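Local coordinates for hydrogenase expression/formation protein (hypb) (Archaeoglobus fulgidus, PDB 2WSM) that dimerises in a GTP-dependent way as a hydrogenase maturation factor and probably hydrolyses GTP and binds nickel and zinc, at residues L46-E57 with F201-R209; V137-E147 with V170-A181. One frame throughout, in Å; residues are numbered along the deposited sequence.

Contact 1: residues L46-E57 with F201-R209; sequences LIERTIERIGNE and FEEWIDFLR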
loop_
_atom_site.group_PDB
_atom_site.type_symbol
_atom_site.label_atom_id
_atom_site.label_comp_id
_atom_site.label_asym_id
_atom_site.label_seq_id
_atom_site.Cartn_x
_atom_site.Cartn_y
_atom_site.Cartn_z
ATOM N N LEU A 46 1.904 -11.015 19.452
ATOM C CA LEU A 46 3.216 -11.590 19.168
ATOM C C LEU A 46 4.323 -10.783 19.842
ATOM O O LEU A 46 5.283 -11.349 20.367
ATOM C CB LEU A 46 3.474 -11.676 17.664
ATOM C CG LEU A 46 4.839 -12.261 17.283
ATOM C CD1 LEU A 46 4.964 -13.709 17.751
ATOM C CD2 LEU A 46 5.075 -12.160 15.788
ATOM N N ILE A 47 4.181 -9.460 19.836
ATOM C CA ILE A 47 5.177 -8.589 20.450
ATOM C C ILE A 47 5.205 -8.757 21.974
ATOM O O ILE A 47 6.273 -8.864 22.578
ATOM C CB ILE A 47 4.948 -7.114 20.071
ATOM C CG1 ILE A 47 5.332 -6.879 18.608
ATOM C CG2 ILE A 47 5.755 -6.185 20.987
ATOM C CD1 ILE A 47 4.963 -5.478 18.088
ATOM N N GLU A 48 4.032 -8.799 22.591
ATOM C CA GLU A 48 3.951 -9.029 24.029
ATOM C C GLU A 48 4.556 -10.381 24.385
ATOM O O GLU A 48 5.463 -10.462 25.213
ATOM C CB GLU A 48 2.499 -8.957 24.502
ATOM C CG GLU A 48 1.832 -7.619 24.203
ATOM C CD GLU A 48 0.315 -7.694 24.212
ATOM O OE1 GLU A 48 -0.225 -8.799 23.989
ATOM O OE2 GLU A 48 -0.334 -6.644 24.426
ATOM N N ARG A 49 4.049 -11.440 23.756
ATOM C CA ARG A 49 4.547 -12.789 24.012
ATOM C C ARG A 49 6.066 -12.849 23.874
ATOM O O ARG A 49 6.739 -13.517 24.646
ATOM C CB ARG A 49 3.873 -13.808 23.086
ATOM C CG ARG A 49 2.367 -13.974 23.312
ATOM C CD ARG A 49 2.066 -14.681 24.640
ATOM N NE ARG A 49 2.981 -15.794 24.857
ATOM C CZ ARG A 49 2.756 -17.041 24.460
ATOM N NH1 ARG A 49 1.626 -17.344 23.842
ATOM N NH2 ARG A 49 3.659 -17.986 24.692
ATOM N N THR A 50 6.607 -12.135 22.896
ATOM C CA THR A 50 8.052 -12.077 22.713
ATOM C C THR A 50 8.729 -11.442 23.921
ATOM O O THR A 50 9.724 -11.947 24.438
ATOM C CB THR A 50 8.416 -11.231 21.490
ATOM O OG1 THR A 50 7.874 -11.831 20.312
ATOM C CG2 THR A 50 9.928 -11.097 21.361
ATOM N N ILE A 51 8.189 -10.307 24.344
ATOM C CA ILE A 51 8.713 -9.584 25.485
ATOM C C ILE A 51 8.698 -10.483 26.720
ATOM O O ILE A 51 9.649 -10.498 27.502
ATOM C CB ILE A 51 7.902 -8.294 25.716
ATOM C CG1 ILE A 51 8.168 -7.316 24.566
ATOM C CG2 ILE A 51 8.245 -7.661 27.059
ATOM C CD1 ILE A 51 7.152 -6.216 24.461
ATOM N N GLU A 52 7.629 -11.261 26.858
ATOM C CA GLU A 52 7.464 -12.142 28.006
ATOM C C GLU A 52 8.481 -13.275 28.019
ATOM O O GLU A 52 8.965 -13.668 29.077
ATOM C CB GLU A 52 6.044 -12.697 28.048
ATOM C CG GLU A 52 5.036 -11.708 28.599
ATOM C CD GLU A 52 3.628 -11.934 28.081
ATOM O OE1 GLU A 52 3.261 -13.101 27.817
ATOM O OE2 GLU A 52 2.889 -10.934 27.946
ATOM N N ARG A 53 8.816 -13.783 26.840
ATOM C CA ARG A 53 9.684 -14.948 26.740
ATOM C C ARG A 53 11.174 -14.619 26.874
ATOM O O ARG A 53 11.903 -15.323 27.565
ATOM C CB ARG A 53 9.409 -15.717 25.441
ATOM C CG ARG A 53 10.510 -16.692 25.043
ATOM C CD ARG A 53 10.586 -17.897 25.976
ATOM N NE ARG A 53 9.335 -18.651 25.992
ATOM C CZ ARG A 53 9.074 -19.700 25.216
ATOM N NH1 ARG A 53 7.903 -20.320 25.308
ATOM N NH2 ARG A 53 9.980 -20.133 24.348
ATOM N N ILE A 54 11.626 -13.553 26.228
ATOM C CA ILE A 54 13.055 -13.233 26.221
ATOM C C ILE A 54 13.390 -11.837 26.747
ATOM O O ILE A 54 14.529 -11.390 26.630
ATOM C CB ILE A 54 13.672 -13.377 24.805
ATOM C CG1 ILE A 54 12.908 -12.514 23.798
ATOM C CG2 ILE A 54 13.715 -14.846 24.373
ATOM C CD1 ILE A 54 13.607 -12.366 22.464
ATOM N N GLY A 55 12.407 -11.154 27.327
ATOM C CA GLY A 55 12.610 -9.800 27.827
ATOM C C GLY A 55 13.655 -9.687 28.929
ATOM O O GLY A 55 14.264 -8.634 29.114
ATOM N N ASN A 56 13.864 -10.775 29.664
ATOM C CA ASN A 56 14.859 -10.802 30.732
ATOM C C ASN A 56 16.290 -10.990 30.221
ATOM O O ASN A 56 17.244 -10.520 30.843
ATOM C CB ASN A 56 14.519 -11.888 31.758
ATOM C CG ASN A 56 13.266 -11.566 32.561
ATOM O OD1 ASN A 56 12.977 -10.402 32.854
ATOM N ND2 ASN A 56 12.516 -12.603 32.925
ATOM N N GLU A 57 16.435 -11.676 29.092
ATOM C CA GLU A 57 17.751 -11.903 28.500
ATOM C C GLU A 57 18.096 -10.802 27.497
ATOM O O GLU A 57 19.267 -10.553 27.211
ATOM C CB GLU A 57 17.798 -13.261 27.789
ATOM C CG GLU A 57 16.836 -14.308 28.335
ATOM C CD GLU A 57 16.469 -15.362 27.292
ATOM O OE1 GLU A 57 15.552 -16.175 27.555
ATOM O OE2 GLU A 57 17.094 -15.374 26.207
ATOM N N PHE A 201 6.133 -20.809 17.873
ATOM C CA PHE A 201 6.671 -19.744 18.715
ATOM C C PHE A 201 8.177 -19.856 18.916
ATOM O O PHE A 201 8.910 -18.874 18.766
ATOM C CB PHE A 201 5.955 -19.691 20.068
ATOM C CG PHE A 201 6.315 -18.484 20.895
ATOM C CD1 PHE A 201 5.932 -17.209 20.492
ATOM C CD2 PHE A 201 7.044 -18.620 22.065
ATOM C CE1 PHE A 201 6.266 -16.094 21.248
ATOM C CE2 PHE A 201 7.380 -17.505 22.831
ATOM C CZ PHE A 201 6.989 -16.240 22.421
ATOM N N GLU A 202 8.631 -21.054 19.258
ATOM C CA GLU A 202 10.050 -21.302 19.457
ATOM C C GLU A 202 10.813 -20.988 18.181
ATOM O O GLU A 202 11.912 -20.434 18.216
ATOM C CB GLU A 202 10.276 -22.758 19.855
ATOM C CG GLU A 202 9.442 -23.200 21.050
ATOM C CD GLU A 202 9.989 -22.708 22.380
ATOM O OE1 GLU A 202 10.870 -21.813 22.384
ATOM O OE2 GLU A 202 9.529 -23.227 23.424
ATOM N N GLU A 203 10.224 -21.357 17.051
ATOM C CA GLU A 203 10.822 -21.049 15.764
ATOM C C GLU A 203 10.996 -19.538 15.630
ATOM O O GLU A 203 12.051 -19.069 15.200
ATOM C CB GLU A 203 9.958 -21.598 14.631
ATOM C CG GLU A 203 10.513 -21.329 13.244
ATOM C CD GLU A 203 9.940 -22.266 12.177
ATOM O OE1 GLU A 203 8.815 -22.785 12.359
ATOM O OE2 GLU A 203 10.622 -22.480 11.153
ATOM N N TRP A 204 9.960 -18.787 16.009
ATOM C CA TRP A 204 9.995 -17.327 15.958
ATOM C C TRP A 204 11.107 -16.786 16.840
ATOM O O TRP A 204 11.894 -15.933 16.428
ATOM C CB TRP A 204 8.643 -16.756 16.400
ATOM C CG TRP A 204 8.665 -15.307 16.821
ATOM C CD1 TRP A 204 8.550 -14.826 18.088
ATOM C CD2 TRP A 204 8.808 -14.156 15.969
ATOM N NE1 TRP A 204 8.609 -13.449 18.084
ATOM C CE2 TRP A 204 8.769 -13.014 16.795
ATOM C CE3 TRP A 204 8.972 -13.983 14.592
ATOM C CZ2 TRP A 204 8.878 -11.714 16.289
ATOM C CZ3 TRP A 204 9.079 -12.687 14.088
ATOM C CH2 TRP A 204 9.032 -11.574 14.934
ATOM N N ILE A 205 11.176 -17.304 18.059
ATOM C CA ILE A 205 12.172 -16.851 19.020
ATOM C C ILE A 205 13.569 -17.164 18.499
ATOM O O ILE A 205 14.463 -16.316 18.545
ATOM C CB ILE A 205 11.956 -17.506 20.393
ATOM C CG1 ILE A 205 10.651 -17.006 21.017
ATOM C CG2 ILE A 205 13.136 -17.231 21.306
ATOM C CD1 ILE A 205 10.730 -15.597 21.564
ATOM N N ASP A 206 13.741 -18.380 17.990
ATOM C CA ASP A 206 15.006 -18.792 17.386
ATOM C C ASP A 206 15.440 -17.858 16.261
ATOM O O ASP A 206 16.619 -17.549 16.123
ATOM C CB ASP A 206 14.911 -20.229 16.863
ATOM C CG ASP A 206 14.872 -21.261 17.984
ATOM O OD1 ASP A 206 15.453 -21.002 19.060
ATOM O OD2 ASP A 206 14.261 -22.333 17.784
ATOM N N PHE A 207 14.489 -17.411 15.449
ATOM C CA PHE A 207 14.800 -16.449 14.396
ATOM C C PHE A 207 15.321 -15.140 14.988
ATOM O O PHE A 207 16.269 -14.551 14.472
ATOM C CB PHE A 207 13.567 -16.187 13.535
ATOM C CG PHE A 207 13.596 -14.871 12.809
ATOM C CD1 PHE A 207 14.356 -14.711 11.665
ATOM C CD2 PHE A 207 12.840 -13.801 13.260
ATOM C CE1 PHE A 207 14.371 -13.506 10.991
ATOM C CE2 PHE A 207 12.853 -12.598 12.592
ATOM C CZ PHE A 207 13.621 -12.447 11.456
ATOM N N LEU A 208 14.699 -14.689 16.072
ATOM C CA LEU A 208 15.142 -13.470 16.745
ATOM C C LEU A 208 16.549 -13.619 17.333
ATOM O O LEU A 208 17.374 -12.727 17.201
ATOM C CB LEU A 208 14.155 -13.064 17.842
ATOM C CG LEU A 208 12.796 -12.515 17.416
ATOM C CD1 LEU A 208 11.959 -12.192 18.653
ATOM C CD2 LEU A 208 12.958 -11.286 16.522
ATOM N N ARG A 209 16.811 -14.746 17.987
ATOM C CA ARG A 209 18.141 -15.008 18.531
ATOM C C ARG A 209 19.171 -14.988 17.412
ATOM O O ARG A 209 20.255 -14.423 17.560
ATOM C CB ARG A 209 18.186 -16.349 19.274
ATOM C CG ARG A 209 17.415 -16.363 20.593
ATOM C CD ARG A 209 17.570 -17.698 21.326
ATOM N NE ARG A 209 16.918 -17.689 22.634
ATOM C CZ ARG A 209 15.923 -18.497 22.987
ATOM N NH1 ARG A 209 15.395 -18.410 24.203
ATOM N NH2 ARG A 209 15.460 -19.399 22.131
#
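Phe201 pushes its ring into a hollow on helix 46-54 walled by Arg49 and Arg53, CZ reaching to 3.5 Å from Arg49 O. The Arg49 guanidinium lies over one face of the ring as a cation-pi contact, CZ 4.8 Å from the ring centroid and 10° off its normal, while CG1 of Ile205 covers the opposite face. Arg53 slides past in the other direction: with CG anti to the backbone N (chi1 163°), its chain bends at chi2 and chi3, laying the guanidinium face against the ring edge at CE2, the two planes nearly perpendicular. This puts NH2 at 2.7 Å from Glu202 OE1, a salt bridge that lies in the guanidinium plane but comes from above the carboxylate.

One turn along, the Trp204 indole is sandwiched between Leu208 CD1 and Leu46. Methyl CD1 of Leu46 sits over the five-membered ring as a CH-pi contact, and CD2 lies over the six-membered one. Trp204 NE1 donates to Thr50 OG1 at 2.8 Å, close to the ring plane, and this hydroxyl in turn donates to Leu46 O at 2.6 Å. Beyond, Thr50 CG2 meets Leu208 CD1 end-on at 3.6 Å, and Ile54 CG2 meets Ile205 CG2 at 3.9 Å. The axes of 46-54 and 201-209 cross at -71°, 11.2 Å apart, as two helices packed on one face of a parallel sheet, the alpha/beta layering of P-loop GTPases.

Contact 2: residues V137-E147 with V170-A181; sequences VSVTEGDDVVE and VGADVEKMKADA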
loop_
_atom_site.group_PDB
_atom_site.type_symbol
_atom_site.label_atom_id
_atom_site.label_comp_id
_atom_site.label_asym_id
_atom_site.label_seq_id
_atom_site.Cartn_x
_atom_site.Cartn_y
_atom_site.Cartn_z
ATOM N N VAL A 137 0.124 -12.718 8.625
ATOM C CA VAL A 137 -1.252 -12.875 8.185
ATOM C C VAL A 137 -1.954 -13.967 8.997
ATOM O O VAL A 137 -1.372 -15.010 9.308
ATOM C CB VAL A 137 -1.339 -13.179 6.670
ATOM C CG1 VAL A 137 -0.819 -14.582 6.367
ATOM C CG2 VAL A 137 -2.757 -13.016 6.182
ATOM N N SER A 138 -3.203 -13.713 9.352
ATOM C CA SER A 138 -3.998 -14.690 10.081
ATOM C C SER A 138 -4.857 -15.483 9.094
ATOM O O SER A 138 -5.255 -14.948 8.056
ATOM C CB SER A 138 -4.865 -13.984 11.132
ATOM O OG SER A 138 -6.051 -14.710 11.404
ATOM N N VAL A 139 -5.130 -16.752 9.410
ATOM C CA VAL A 139 -5.935 -17.600 8.527
ATOM C C VAL A 139 -7.366 -17.101 8.419
ATOM O O VAL A 139 -8.072 -17.436 7.475
ATOM C CB VAL A 139 -5.968 -19.094 8.959
ATOM C CG1 VAL A 139 -4.595 -19.735 8.816
ATOM C CG2 VAL A 139 -6.532 -19.250 10.371
ATOM N N THR A 140 -7.788 -16.298 9.389
ATOM C CA THR A 140 -9.142 -15.754 9.401
ATOM C C THR A 140 -9.323 -14.687 8.336
ATOM O O THR A 140 -10.435 -14.216 8.106
ATOM C CB THR A 140 -9.502 -15.160 10.780
ATOM O OG1 THR A 140 -8.653 -14.041 11.056
ATOM C CG2 THR A 140 -9.305 -16.199 11.872
ATOM N N GLU A 141 -8.230 -14.309 7.680
ATOM C CA GLU A 141 -8.286 -13.281 6.641
ATOM C C GLU A 141 -8.642 -13.873 5.278
ATOM O O GLU A 141 -8.882 -13.142 4.318
ATOM C CB GLU A 141 -6.956 -12.526 6.561
ATOM C CG GLU A 141 -6.665 -11.669 7.781
ATOM C CD GLU A 141 -5.244 -11.133 7.800
ATOM O OE1 GLU A 141 -4.851 -10.432 6.841
ATOM O OE2 GLU A 141 -4.524 -11.411 8.782
ATOM N N GLY A 142 -8.687 -15.196 5.200
ATOM C CA GLY A 142 -8.905 -15.863 3.928
ATOM C C GLY A 142 -7.600 -16.391 3.364
ATOM O O GLY A 142 -6.570 -15.720 3.437
ATOM N N ASP A 143 -7.638 -17.594 2.800
ATOM C CA ASP A 143 -6.423 -18.237 2.299
ATOM C C ASP A 143 -5.967 -17.753 0.918
ATOM O O ASP A 143 -5.003 -18.276 0.362
ATOM C CB ASP A 143 -6.559 -19.764 2.333
ATOM C CG ASP A 143 -7.789 -20.256 1.602
ATOM O OD1 ASP A 143 -8.097 -19.708 0.529
ATOM O OD2 ASP A 143 -8.442 -21.197 2.099
ATOM N N ASP A 144 -6.655 -16.752 0.377
ATOM C CA ASP A 144 -6.222 -16.102 -0.860
ATOM C C ASP A 144 -5.583 -14.730 -0.590
ATOM O O ASP A 144 -5.253 -13.995 -1.518
ATOM C CB ASP A 144 -7.402 -15.927 -1.811
ATOM C CG ASP A 144 -8.458 -14.995 -1.254
ATOM O OD1 ASP A 144 -8.528 -14.837 -0.012
ATOM O OD2 ASP A 144 -9.220 -14.419 -2.055
ATOM N N VAL A 145 -5.419 -14.391 0.682
ATOM C CA VAL A 145 -4.846 -13.104 1.069
ATOM C C VAL A 145 -3.380 -12.960 0.637
ATOM O O VAL A 145 -2.942 -11.874 0.287
ATOM C CB VAL A 145 -4.982 -12.864 2.590
ATOM C CG1 VAL A 145 -4.242 -13.942 3.353
ATOM C CG2 VAL A 145 -4.482 -11.464 2.976
ATOM N N VAL A 146 -2.622 -14.048 0.646
ATOM C CA VAL A 146 -1.249 -13.971 0.174
ATOM C C VAL A 146 -1.211 -13.678 -1.322
ATOM O O VAL A 146 -0.509 -12.774 -1.768
ATOM C CB VAL A 146 -0.447 -15.251 0.468
ATOM C CG1 VAL A 146 0.927 -15.168 -0.186
ATOM C CG2 VAL A 146 -0.318 -15.473 1.975
ATOM N N GLU A 147 -1.982 -14.427 -2.101
ATOM C CA GLU A 147 -1.943 -14.251 -3.543
ATOM C C GLU A 147 -2.529 -12.911 -3.996
ATOM O O GLU A 147 -2.159 -12.398 -5.044
ATOM C CB GLU A 147 -2.586 -15.438 -4.273
ATOM C CG GLU A 147 -4.075 -15.629 -4.049
ATOM C CD GLU A 147 -4.629 -16.778 -4.881
ATOM O OE1 GLU A 147 -5.573 -17.449 -4.421
ATOM O OE2 GLU A 147 -4.110 -17.014 -5.995
ATOM N N VAL A 170 -12.496 -22.103 10.155
ATOM C CA VAL A 170 -12.873 -20.969 9.317
ATOM C C VAL A 170 -12.877 -21.306 7.829
ATOM O O VAL A 170 -13.232 -20.469 6.997
ATOM C CB VAL A 170 -11.969 -19.745 9.570
ATOM C CG1 VAL A 170 -12.087 -19.305 11.016
ATOM C CG2 VAL A 170 -10.518 -20.066 9.215
ATOM N N GLY A 171 -12.478 -22.528 7.498
ATOM C CA GLY A 171 -12.516 -22.991 6.121
ATOM C C GLY A 171 -11.318 -22.520 5.330
ATOM O O GLY A 171 -11.383 -22.389 4.111
ATOM N N ALA A 172 -10.215 -22.266 6.025
ATOM C CA ALA A 172 -9.014 -21.757 5.376
ATOM C C ALA A 172 -7.986 -22.857 5.162
ATOM O O ALA A 172 -7.778 -23.725 6.014
ATOM C CB ALA A 172 -8.413 -20.598 6.168
ATOM N N ASP A 173 -7.347 -22.806 4.003
ATOM C CA ASP A 173 -6.381 -23.806 3.594
ATOM C C ASP A 173 -4.969 -23.315 3.886
ATOM O O ASP A 173 -4.424 -22.493 3.149
ATOM C CB ASP A 173 -6.542 -24.059 2.098
ATOM C CG ASP A 173 -6.068 -25.421 1.689
ATOM O OD1 ASP A 173 -4.852 -25.686 1.811
ATOM O OD2 ASP A 173 -6.918 -26.220 1.239
ATOM N N VAL A 174 -4.376 -23.822 4.955
ATOM C CA VAL A 174 -3.082 -23.326 5.405
ATOM C C VAL A 174 -1.965 -23.652 4.421
ATOM O O VAL A 174 -1.074 -22.831 4.181
ATOM C CB VAL A 174 -2.721 -23.871 6.807
ATOM C CG1 VAL A 174 -1.312 -23.460 7.199
ATOM C CG2 VAL A 174 -3.717 -23.374 7.828
ATOM N N GLU A 175 -2.011 -24.852 3.853
ATOM C CA GLU A 175 -0.952 -25.301 2.956
ATOM C C GLU A 175 -0.948 -24.538 1.636
ATOM O O GLU A 175 0.074 -24.455 0.962
ATOM C CB GLU A 175 -1.039 -26.816 2.740
ATOM C CG GLU A 175 -0.627 -27.605 3.980
ATOM C CD GLU A 175 0.740 -27.174 4.507
ATOM O OE1 GLU A 175 1.717 -27.220 3.724
ATOM O OE2 GLU A 175 0.841 -26.784 5.695
ATOM N N LYS A 176 -2.091 -23.971 1.275
ATOM C CA LYS A 176 -2.164 -23.092 0.111
ATOM C C LYS A 176 -1.548 -21.721 0.419
ATOM O O LYS A 176 -0.873 -21.121 -0.422
ATOM C CB LYS A 176 -3.616 -22.911 -0.317
ATOM C CG LYS A 176 -3.806 -21.874 -1.390
ATOM C CD LYS A 176 -5.259 -21.445 -1.505
ATOM C CE LYS A 176 -5.364 -20.160 -2.311
ATOM N NZ LYS A 176 -4.564 -20.248 -3.576
ATOM N N MET A 177 -1.792 -21.223 1.628
ATOM C CA MET A 177 -1.246 -19.937 2.029
ATOM C C MET A 177 0.278 -20.032 2.045
ATOM O O MET A 177 0.973 -19.162 1.526
ATOM C CB MET A 177 -1.802 -19.508 3.393
ATOM C CG MET A 177 -3.299 -19.292 3.386
ATOM S SD MET A 177 -4.011 -18.823 4.975
ATOM C CE MET A 177 -3.416 -17.140 5.146
ATOM N N LYS A 178 0.783 -21.116 2.618
ATOM C CA LYS A 178 2.217 -21.368 2.663
ATOM C C LYS A 178 2.828 -21.417 1.263
ATOM O O LYS A 178 3.841 -20.760 1.002
ATOM C CB LYS A 178 2.498 -22.675 3.410
ATOM C CG LYS A 178 3.970 -22.971 3.622
ATOM C CD LYS A 178 4.156 -24.168 4.554
ATOM C CE LYS A 178 5.627 -24.573 4.685
ATOM N NZ LYS A 178 6.462 -23.585 5.444
ATOM N N ALA A 179 2.206 -22.190 0.371
ATOM C CA ALA A 179 2.699 -22.370 -0.995
ATOM C C ALA A 179 2.669 -21.076 -1.814
ATOM O O ALA A 179 3.587 -20.801 -2.582
ATOM C CB ALA A 179 1.909 -23.479 -1.709
ATOM N N ASP A 180 1.611 -20.286 -1.658
ATOM C CA ASP A 180 1.527 -18.997 -2.343
ATOM C C ASP A 180 2.629 -18.058 -1.841
ATOM O O ASP A 180 3.224 -17.314 -2.610
ATOM C CB ASP A 180 0.151 -18.358 -2.147
ATOM C CG ASP A 180 -0.967 -19.153 -2.808
ATOM O OD1 ASP A 180 -0.672 -19.984 -3.679
ATOM O OD2 ASP A 180 -2.147 -18.947 -2.460
ATOM N N ALA A 181 2.908 -18.120 -0.546
ATOM C CA ALA A 181 3.951 -17.302 0.067
ATOM C C ALA A 181 5.332 -17.622 -0.499
ATOM O O ALA A 181 6.121 -16.727 -0.802
ATOM C CB ALA A 181 3.940 -17.498 1.579
HETATM O O HOH W 1 -2.820 -17.070 -0.597
#
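In this P-loop GTPase domain the 3-10 segment 139-141, the type I turn Gly142-Val145 and the short helix after it pack along helix 174-184, and Met177 fills the space between them. With CG beside the backbone N (chi1 -63°) and a bend at chi3, the Met177 chain runs along Asp143, CG 3.5 Å from Asp143 CB, and sets methyl CE against both Val137 CG1 and Val145 CG1. Val139 CG1 flanks the sulfur and also touches Val174 CG2, while Ala172 CB presses on Val139 O at 3.4 Å. Farther along, Val146 CG1 rests on the helix backbone, 3.6 Å from Ala181 N.

Asp143 OD2 takes the N-H of Asp173 at 2.7 Å, on its anti side and near the carboxylate plane; Asp173, the N-cap, accepts from Lys176 N through OD1. Lys176 crosses Asp143 at about a right angle, and NZ bridges Glu147 OE1 at 3.1 Å, from above that carboxylate, and Asp180 OD2 at 3.0 Å, on its syn lone pair. A water donates to Asp143 O and Asp180 OD2 and accepts from Glu147 N. A methionine in place of Lys176 would probably leave the Glu147 and Asp180 carboxylates, 4.2 Å apart between OE1 and OD2, to repel each other without a shared cation. Beside strand 158-162, the loop after a sheet strand thus packs on helix 174-184 within the P-loop fold of SIMIBI GTPases.

Overall arrangement
Contacts 1 and 2 lie in one alpha/beta layered domain, their centres 24 Å apart and their nearest atoms about 7 Å apart, without touching. In the sequence both segments of contact 2 fall between those of contact 1: 46-57 comes first, then 137-147 and 170-181, and 201-209 last. The shared element is the parallel sheet, whose opposite faces they occupy. Strand 132-138 supplies the start of 137-147 and turns Val137 to contact 2, while its Val134 and Met136 touch Trp204 and Leu46 of contact 1 on the other side. Helix 43-54 follows a probable Walker A loop, so contact 1 probably ties the helix after the nucleotide loop to the last helix, 201-212.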